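PDB 3TX6: putative branched-chain amino acid transport system substrate-binding protein from Rhodopseudomonas palustris, which probably binds aromatic acids related to lignin-derived p-coumaric acid in the periplasm and delivers them to an ABC transporter. Local coordinates for residues Met115-Pro120 with Asp345-Leu350. Sequence-based numbering, arbitrary orientation. Where two conformers were deposited one is given.
With ENO (3-(4-hydroxy-phenyl)pyruvic acid), chain D; SO4 (sulfate ion), chain B.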
loop_
_atom_site.group_PDB
_atom_site.type_symbol
_atom_site.label_atom_id
_atom_site.label_comp_id
_atom_site.label_asym_id
_atom_site.label_seq_id
_atom_site.Cartn_x
_atom_site.Cartn_y
_atom_site.Cartn_z
HETATM N N MSE A 115 6.453 -0.733 -2.110
HETATM C CA MSE A 115 6.411 -0.266 -0.732
HETATM C C MSE A 115 5.305 -0.921 0.094
HETATM O O MSE A 115 5.532 -1.263 1.250
HETATM C CB MSE A 115 6.339 1.255 -0.702
HETATM C CG MSE A 115 7.492 1.874 -1.500
HETATM SE SE MSE A 115 9.303 1.205 -0.992
HETATM C CE MSE A 115 9.259 2.059 0.747
ATOM N N PRO A 116 4.081 -1.066 -0.443
ATOM C CA PRO A 116 3.027 -1.694 0.392
ATOM C C PRO A 116 3.361 -3.116 0.804
ATOM O O PRO A 116 4.045 -3.844 0.083
ATOM C CB PRO A 116 1.786 -1.651 -0.496
ATOM C CG PRO A 116 2.055 -0.510 -1.422
ATOM C CD PRO A 116 3.538 -0.661 -1.735
ATOM N N GLN A 117 2.877 -3.504 1.984
ATOM C CA GLN A 117 3.024 -4.836 2.436
ATOM C C GLN A 117 2.399 -5.829 1.434
ATOM O O GLN A 117 1.313 -5.596 0.925
ATOM C CB GLN A 117 2.358 -5.022 3.794
ATOM C CG GLN A 117 3.013 -4.212 4.920
ATOM C CD GLN A 117 2.623 -2.743 4.962
ATOM O OE1 GLN A 117 1.780 -2.299 4.186
ATOM N NE2 GLN A 117 3.215 -1.986 5.911
ATOM N N PRO A 118 3.107 -6.946 1.156
ATOM C CA PRO A 118 2.544 -7.969 0.291
ATOM C C PRO A 118 1.336 -8.605 0.901
ATOM O O PRO A 118 1.226 -8.720 2.135
ATOM C CB PRO A 118 3.698 -8.953 0.104
ATOM C CG PRO A 118 4.530 -8.819 1.314
ATOM C CD PRO A 118 4.403 -7.356 1.719
ATOM N N ILE A 119 0.381 -8.949 0.062
ATOM C CA ILE A 119 -0.854 -9.530 0.547
ATOM C C ILE A 119 -0.651 -10.694 1.530
ATOM O O ILE A 119 -1.334 -10.701 2.532
ATOM C CB ILE A 119 -1.796 -9.891 -0.609
ATOM C CG1 ILE A 119 -2.653 -8.693 -1.043
ATOM C CG2 ILE A 119 -2.752 -11.050 -0.267
ATOM C CD1 ILE A 119 -1.874 -7.494 -1.492
ATOM N N PRO A 120 0.310 -11.624 1.291
ATOM C CA PRO A 120 0.399 -12.752 2.251
ATOM C C PRO A 120 0.793 -12.351 3.650
ATOM O O PRO A 120 0.369 -13.017 4.590
ATOM C CB PRO A 120 1.387 -13.717 1.586
ATOM C CG PRO A 120 1.135 -13.462 0.122
ATOM C CD PRO A 120 0.962 -11.960 0.021
ATOM N N ASP A 345 7.735 -9.343 9.572
ATOM C CA ASP A 345 6.779 -9.015 10.638
ATOM C C ASP A 345 6.843 -7.599 11.180
ATOM O O ASP A 345 5.838 -7.111 11.717
ATOM C CB ASP A 345 6.948 -9.989 11.830
ATOM C CG ASP A 345 6.373 -11.349 11.545
ATOM O OD1 ASP A 345 5.887 -11.580 10.417
ATOM O OD2 ASP A 345 6.378 -12.205 12.463
ATOM N N ARG A 346 7.984 -6.940 11.057
ATOM C CA ARG A 346 8.100 -5.559 11.475
ATOM C C ARG A 346 7.225 -4.621 10.613
ATOM O O ARG A 346 7.062 -3.470 11.000
ATOM C CB ARG A 346 9.575 -5.105 11.485
ATOM C CG ARG A 346 10.465 -5.838 12.528
ATOM C CD ARG A 346 11.934 -5.542 12.316
ATOM N NE ARG A 346 12.430 -6.154 11.092
ATOM C CZ ARG A 346 13.679 -6.046 10.647
ATOM N NH1 ARG A 346 14.003 -6.650 9.515
ATOM N NH2 ARG A 346 14.603 -5.370 11.327
ATOM N N SER A 347 6.662 -5.115 9.500
ATOM C CA SER A 347 5.905 -4.295 8.577
ATOM C C SER A 347 4.417 -4.279 8.815
ATOM O O SER A 347 3.691 -3.671 8.047
ATOM C CB SER A 347 6.127 -4.700 7.125
ATOM O OG SER A 347 5.509 -5.966 6.785
ATOM N N ARG A 348 3.935 -4.920 9.863
ATOM C CA ARG A 348 2.515 -4.881 10.128
ATOM C C ARG A 348 2.113 -4.954 11.581
ATOM O O ARG A 348 2.788 -5.514 12.410
ATOM C CB ARG A 348 1.798 -5.968 9.380
ATOM C CG ARG A 348 1.775 -7.336 10.037
ATOM C CD ARG A 348 3.109 -8.044 10.132
ATOM N NE ARG A 348 2.932 -9.297 10.851
ATOM C CZ ARG A 348 2.798 -9.440 12.165
ATOM N NH1 ARG A 348 2.882 -8.423 13.006
ATOM N NH2 ARG A 348 2.663 -10.649 12.650
ATOM N N ILE A 349 0.970 -4.355 11.820
ATOM C CA ILE A 349 0.287 -4.447 13.099
ATOM C C ILE A 349 -1.142 -4.738 12.788
ATOM O O ILE A 349 -1.580 -4.643 11.629
ATOM C CB ILE A 349 0.394 -3.157 13.926
ATOM C CG1 ILE A 349 -0.294 -1.951 13.210
ATOM C CG2 ILE A 349 1.850 -2.839 14.235
ATOM C CD1 ILE A 349 -0.306 -0.694 14.056
ATOM N N LEU A 350 -1.895 -5.063 13.820
ATOM C CA LEU A 350 -3.295 -5.318 13.649
ATOM C C LEU A 350 -4.045 -4.227 14.405
ATOM O O LEU A 350 -3.734 -3.912 15.579
ATOM C CB LEU A 350 -3.647 -6.677 14.246
ATOM C CG LEU A 350 -5.099 -7.177 14.022
ATOM C CD1 LEU A 350 -5.486 -7.400 12.558
ATOM C CD2 LEU A 350 -5.338 -8.470 14.811
HETATM O O4 ENO D . -3.769 -1.603 -4.299
HETATM C C9 ENO D . -2.952 0.458 -1.707
HETATM C C8 ENO D . -1.934 0.519 -0.777
HETATM C C7 ENO D . -1.861 -0.405 0.277
HETATM C C6 ENO D . -2.776 -1.439 0.308
HETATM C C5 ENO D . -3.818 -1.504 -0.612
HETATM C C4 ENO D . -3.912 -0.558 -1.648
HETATM O O3 ENO D . -0.801 -0.311 1.170
HETATM C C3 ENO D . -5.068 -0.573 -2.608
HETATM C C2 ENO D . -4.892 -1.223 -3.926
HETATM C C1 ENO D . -6.053 -1.275 -4.803
HETATM O O2 ENO D . -5.901 -1.771 -5.939
HETATM O O1 ENO D . -7.180 -0.838 -4.420
HETATM S S SO4 B . 2.274 -10.041 16.243
HETATM O O1 SO4 B . 1.279 -11.082 15.853
HETATM O O2 SO4 B . 1.774 -8.682 15.898
HETATM O O3 SO4 B . 2.513 -10.117 17.707
HETATM O O4 SO4 B . 3.555 -10.305 15.546
#
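Gln117 reaches from a linker between the two lobes to Ser347, on the short 3-10 turn 345-347 that leads into strand 349-354, and the two buried residues alone make the contact. NE2 of Gln117 donates to the backbone O of Ser347 at 2.8 Å; the donor sits in the carbonyl plane, but the oxygen is tilted 31° out of the amide plane and the N-H...O angle is a bent 131°. Beside this bond the chains pack closely, CG of Gln117 lying 3.6 Å from OG of Ser347 and 3.8 Å from its CB. A bend at chi2 (80°) turns the amide off the line of the chain and brings NE2 to the serine carbonyl, while OE1 accepts from Gln282, NE2 adds a weak bond to the O of Gln330, and OG of Ser347 is bonded to the backbone O of Asp344. Replacing Gln117 by an alanine is likely to leave the Ser347 carbonyl without this donor, Gln282 without its acceptor, and a gap beside the serine. The far side is loose: the guanidinium of Arg348 turns off to a sulfate, likely a crystallisation component, with NH1 3.1 Å from sulfate O2 and NH2 3.0 Å from O4. Asp345 lies above one guanidinium face, offset toward its rim. On the ligand side, CB of Pro116 comes within 3.4 Å of O3, the phenol oxygen of the bound hydroxyphenylpyruvate. The arrangement is consistent with the interlobe hinge of a periplasmic binding protein, beside the ligand cleft.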